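Local atomic coordinates of superoxide dismutase (Anaplasma phagocytophilum, PDB entry 3JS4), a protein that probably protects the cell from superoxide radicals by dismuting them to oxygen and hydrogen peroxide at an iron centre. Residues A90-A95 and A168-P173; Q97-D102 and S172-Q177. All coordinates share one frame; numbering follows the deposited sequence.

Contact 1 (A90-A95 and A168-P173); sequences AIFNNA and ANADSP. With NA (sodium ion), chain F.
Phe92 leans off its helix onto the turn at Ala170 and Asp171, and with the outer end of its ring it carries the larger part of the helix side of the contact. CG anti to the backbone N (chi1 160°) brings the far end of the ring, CZ, to the turn. CZ stands 3.5 Å from Asp171 OD1, which arrives at the ring edge, near its plane; the carboxylate itself is turned about 48° against the ring. The same CZ lies 4.3 Å from Ala170 CB. At the next helix residue, Asn93, the backbone O lies 3.9 Å from Ala170 CB. Around Phe92 and Ala170 the packing is close and buried: Ala81 and Leu175 touch the ring as well, and His82 meets it edge-to-face. The other side is looser, with Asn93 and Asp171 both partly open to solvent. The turn is a type II' beta turn from Ala168 to Asp171, closed by Asp171 N to Ala168 O at 2.9 Å, and it starts at the last residue of strand 161-168 of the C-terminal domain. Helix 89-106 of the alpha-hairpin domain thus rests on a loop of the other domain. Across the interface the chemistry is van der Waals packing plus a carboxylate oxygen beside an aromatic C-H edge, where the ring's slightly positive rim probably suits the negative charge.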
# COMPACT_ATOMS: atom_id res chain seq x y z
N ALA A 90 10.45 0.05 16.72
CA ALA A 90 9.49 -1.06 16.73
C ALA A 90 8.06 -0.53 16.56
O ALA A 90 7.26 -1.10 15.83
CB ALA A 90 9.65 -1.92 18.01
N ILE A 91 7.74 0.57 17.23
CA ILE A 91 6.42 1.17 17.09
C ILE A 91 6.21 1.63 15.64
O ILE A 91 5.17 1.38 15.06
CB ILE A 91 6.21 2.32 18.10
CG1 ILE A 91 5.98 1.74 19.51
CG2 ILE A 91 5.03 3.17 17.68
CD1 ILE A 91 6.04 2.79 20.66
N PHE A 92 7.22 2.29 15.07
CA PHE A 92 7.16 2.67 13.66
C PHE A 92 6.92 1.48 12.73
O PHE A 92 6.00 1.51 11.91
CB PHE A 92 8.42 3.43 13.23
CG PHE A 92 8.63 3.42 11.74
CD1 PHE A 92 7.82 4.19 10.91
CD2 PHE A 92 9.61 2.59 11.15
CE1 PHE A 92 7.99 4.18 9.52
CE2 PHE A 92 9.79 2.55 9.75
CZ PHE A 92 8.97 3.35 8.92
N ASN A 93 7.76 0.46 12.84
CA ASN A 93 7.61 -0.73 11.98
C ASN A 93 6.18 -1.28 12.02
O ASN A 93 5.61 -1.61 10.97
CB ASN A 93 8.58 -1.84 12.42
CG ASN A 93 10.04 -1.52 12.13
OD1 ASN A 93 10.36 -0.70 11.26
ND2 ASN A 93 10.94 -2.22 12.84
N ASN A 94 5.61 -1.43 13.22
CA ASN A 94 4.27 -2.01 13.35
C ASN A 94 3.11 -1.11 12.92
O ASN A 94 2.21 -1.57 12.19
CB ASN A 94 4.03 -2.63 14.75
CG ASN A 94 4.89 -3.87 14.97
OD1 ASN A 94 4.52 -4.98 14.58
ND2 ASN A 94 6.09 -3.67 15.53
N ALA A 95 3.14 0.16 13.37
CA ALA A 95 2.13 1.15 12.95
C ALA A 95 2.15 1.33 11.44
O ALA A 95 1.10 1.34 10.80
CB ALA A 95 2.37 2.50 13.63
N ALA A 168 11.42 0.45 0.95
CA ALA A 168 11.91 -0.73 1.67
C ALA A 168 11.09 -0.99 2.93
O ALA A 168 10.68 -0.06 3.62
CB ALA A 168 13.41 -0.54 2.04
N ASN A 169 10.88 -2.28 3.23
CA ASN A 169 10.37 -2.74 4.53
C ASN A 169 9.05 -2.07 4.88
O ASN A 169 8.05 -2.35 4.21
CB ASN A 169 11.46 -2.60 5.59
CG ASN A 169 12.70 -3.42 5.26
OD1 ASN A 169 12.61 -4.47 4.59
ND2 ASN A 169 13.85 -2.97 5.72
N ALA A 170 9.04 -1.15 5.85
CA ALA A 170 7.79 -0.46 6.22
C ALA A 170 7.67 1.01 5.78
O ALA A 170 6.66 1.66 6.08
CB ALA A 170 7.52 -0.57 7.75
N ASP A 171 8.69 1.52 5.08
CA ASP A 171 8.71 2.91 4.60
C ASP A 171 7.54 3.15 3.63
O ASP A 171 7.11 2.24 2.93
CB ASP A 171 10.05 3.21 3.91
CG ASP A 171 11.23 3.23 4.88
OD1 ASP A 171 11.04 3.06 6.11
OD2 ASP A 171 12.36 3.41 4.41
N SER A 172 7.04 4.39 3.62
CA SER A 172 5.92 4.77 2.78
C SER A 172 6.02 6.27 2.46
O SER A 172 6.85 6.99 3.08
CB SER A 172 4.59 4.51 3.48
OG SER A 172 4.36 5.51 4.47
N PRO A 173 5.17 6.75 1.52
CA PRO A 173 5.10 8.18 1.21
C PRO A 173 4.73 9.06 2.40
O PRO A 173 4.95 10.26 2.31
CB PRO A 173 4.05 8.24 0.08
CG PRO A 173 4.25 6.95 -0.66
CD PRO A 173 4.51 5.94 0.47
NA NA F . 3.85 12.29 1.74
O HOH W 1 3.22 14.47 1.38
O HOH W 2 1.73 11.85 2.52

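Contact 2 (Q97-D102 and S172-Q177); sequences QIWNHD and SPLLTQ. With NA (sodium ion), chain F; FE (Fe (III) ion), chain E.
Leu174 sets a methyl squarely over the indole of Trp99, and this is the apolar half of the contact. Trp99 CB leaves the helix toward the loop, and with CG anti to the backbone N (chi1 -169°) the indole lies out against Leu174. CG is 4.1 Å from Leu174 CD1, while CD2 and CE2, the fusion atoms, come closer, CE2 at 3.8 Å. NE1 sits about as near that methyl as CG does. Leu174 CD1 therefore hangs over the centre of the five-membered ring, 11° off its normal, a CH-pi contact. Farther out, CZ2 meets the other methyl, Leu174 CD2, at 4.0 Å. Phe103 stacks on the indole too, and Val78 of helix 74-83 touches Leu174. Helix 89-106 belongs to the alpha-hairpin domain of the iron/manganese superoxide dismutases, and the loop between strands 161-168 and 179-186 to the C-terminal domain, so the pair joins the two. Beside it, Asn100 OD1 packs on Ser172 CB at 3.5 Å, an oxygen-to-carbon contact. Asn100 ND2 gives a hydrogen bond to Gln97 OE1, lying in the carbonyl plane of that amide. Ser172 OG accepts from Leu174 N in an ST turn, which ties the start of the 3-10 segment; Pro173 O and Thr176 O, each at 2.4 Å, bind the sodium ion with two waters. Toward the iron, His101 NE2 binds the metal at 2.2 Å, together with His45, Asp186, His190 and a water. His101 ND1 donates to Gln97 O at 2.6 Å. Gln97 O lies in the imidazole plane, although ND1 comes in tilted 33° from the carbonyl plane; with the NE2-iron bond this holds the ring's rotation. Gln97 NE2 reaches the iron-bound water only weakly.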
# COMPACT_ATOMS: atom_id res chain seq x y z
N GLN A 97 3.33 -0.75 9.16
CA GLN A 97 2.81 -1.95 8.49
C GLN A 97 1.29 -2.04 8.56
O GLN A 97 0.65 -2.50 7.60
CB GLN A 97 3.51 -3.23 8.95
CG GLN A 97 4.98 -3.34 8.43
CD GLN A 97 5.05 -3.56 6.93
OE1 GLN A 97 4.91 -2.63 6.14
NE2 GLN A 97 5.30 -4.79 6.53
N ILE A 98 0.68 -1.59 9.66
CA ILE A 98 -0.79 -1.64 9.72
C ILE A 98 -1.38 -0.66 8.70
O ILE A 98 -2.28 -1.02 7.91
CB ILE A 98 -1.37 -1.29 11.12
CG1 ILE A 98 -0.93 -2.30 12.19
CG2 ILE A 98 -2.91 -1.26 11.03
CD1 ILE A 98 -1.18 -1.76 13.65
N TRP A 99 -0.86 0.56 8.71
CA TRP A 99 -1.30 1.62 7.78
C TRP A 99 -1.10 1.15 6.33
O TRP A 99 -2.01 1.29 5.50
CB TRP A 99 -0.53 2.94 8.04
CG TRP A 99 -1.15 4.14 7.27
CD1 TRP A 99 -2.00 5.10 7.78
CD2 TRP A 99 -0.95 4.48 5.88
NE1 TRP A 99 -2.35 5.99 6.80
CE2 TRP A 99 -1.72 5.64 5.62
CE3 TRP A 99 -0.19 3.92 4.83
CZ2 TRP A 99 -1.77 6.25 4.35
CZ3 TRP A 99 -0.23 4.52 3.56
CH2 TRP A 99 -1.02 5.70 3.35
N ASN A 100 0.07 0.61 6.02
CA ASN A 100 0.36 0.12 4.66
C ASN A 100 -0.59 -0.99 4.19
O ASN A 100 -1.02 -1.00 3.04
CB ASN A 100 1.78 -0.43 4.57
CG ASN A 100 2.85 0.63 4.80
OD1 ASN A 100 2.60 1.82 4.65
ND2 ASN A 100 4.06 0.18 5.15
N HIS A 101 -0.85 -1.97 5.05
CA HIS A 101 -1.77 -3.05 4.69
C HIS A 101 -3.21 -2.53 4.51
O HIS A 101 -3.90 -2.95 3.58
CB HIS A 101 -1.71 -4.20 5.71
CG HIS A 101 -0.49 -5.05 5.56
ND1 HIS A 101 0.72 -4.71 6.14
CD2 HIS A 101 -0.27 -6.18 4.85
CE1 HIS A 101 1.62 -5.63 5.82
NE2 HIS A 101 1.06 -6.52 5.02
N ASP A 102 -3.65 -1.61 5.37
CA ASP A 102 -4.99 -1.03 5.21
C ASP A 102 -5.06 -0.41 3.80
O ASP A 102 -6.05 -0.59 3.07
CB ASP A 102 -5.32 0.07 6.25
CG ASP A 102 -5.60 -0.46 7.67
OD1 ASP A 102 -5.82 -1.67 7.90
OD2 ASP A 102 -5.61 0.38 8.60
N SER A 172 7.04 4.39 3.62
CA SER A 172 5.92 4.77 2.78
C SER A 172 6.02 6.27 2.46
O SER A 172 6.85 6.99 3.08
CB SER A 172 4.59 4.51 3.48
OG SER A 172 4.36 5.51 4.47
N PRO A 173 5.17 6.75 1.52
CA PRO A 173 5.10 8.18 1.21
C PRO A 173 4.73 9.06 2.40
O PRO A 173 4.95 10.26 2.31
CB PRO A 173 4.05 8.24 0.08
CG PRO A 173 4.25 6.95 -0.66
CD PRO A 173 4.51 5.94 0.47
N LEU A 174 4.20 8.50 3.49
CA LEU A 174 3.96 9.31 4.71
C LEU A 174 5.25 9.93 5.23
O LEU A 174 5.23 10.95 5.95
CB LEU A 174 3.32 8.47 5.83
CG LEU A 174 1.89 7.95 5.66
CD1 LEU A 174 1.48 7.21 6.93
CD2 LEU A 174 0.86 9.05 5.32
N LEU A 175 6.38 9.32 4.88
CA LEU A 175 7.71 9.81 5.27
C LEU A 175 8.28 10.94 4.37
O LEU A 175 9.30 11.56 4.72
CB LEU A 175 8.71 8.64 5.35
CG LEU A 175 8.37 7.49 6.33
CD1 LEU A 175 9.48 6.46 6.37
CD2 LEU A 175 8.04 8.03 7.76
N THR A 176 7.63 11.19 3.23
CA THR A 176 8.16 12.13 2.23
C THR A 176 7.21 13.28 1.99
O THR A 176 6.07 13.07 1.60
CB THR A 176 8.43 11.40 0.88
OG1 THR A 176 9.42 10.39 1.10
CG2 THR A 176 8.92 12.38 -0.21
N GLN A 177 7.69 14.50 2.21
CA GLN A 177 6.89 15.70 1.99
C GLN A 177 6.60 15.83 0.49
O GLN A 177 7.46 15.52 -0.33
CB GLN A 177 7.62 16.95 2.52
NA NA F . 3.85 12.29 1.74
FE FE E . 2.22 -7.81 3.66
O HOH W 3 4.03 -6.55 4.09
O HOH W 1 3.22 14.47 1.38
O HOH W 2 1.73 11.85 2.52

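Overall arrangement
Both contacts set helix 89-106 against the loop that follows strand 161-168, and their centres lie 7 Å apart. Contact 1 uses the earlier turns of the helix and the beta turn; contact 2 takes the later turns and the 3-10 segment, and the two loop segments overlap at Ser172 and Pro173. They meet where Asn100 ND2 reaches Ala170 O at 3.1 Å, a probable hydrogen bond, and where Phe92 CZ packs 4.1 Å from Leu175 CD1. The helical side of contact 2 carries the iron ligand His101, whereas the side chain of Ala170 in contact 1 stays about 10 Å from the iron. Farther along the loop lies the sodium site, which Gln179 O completes.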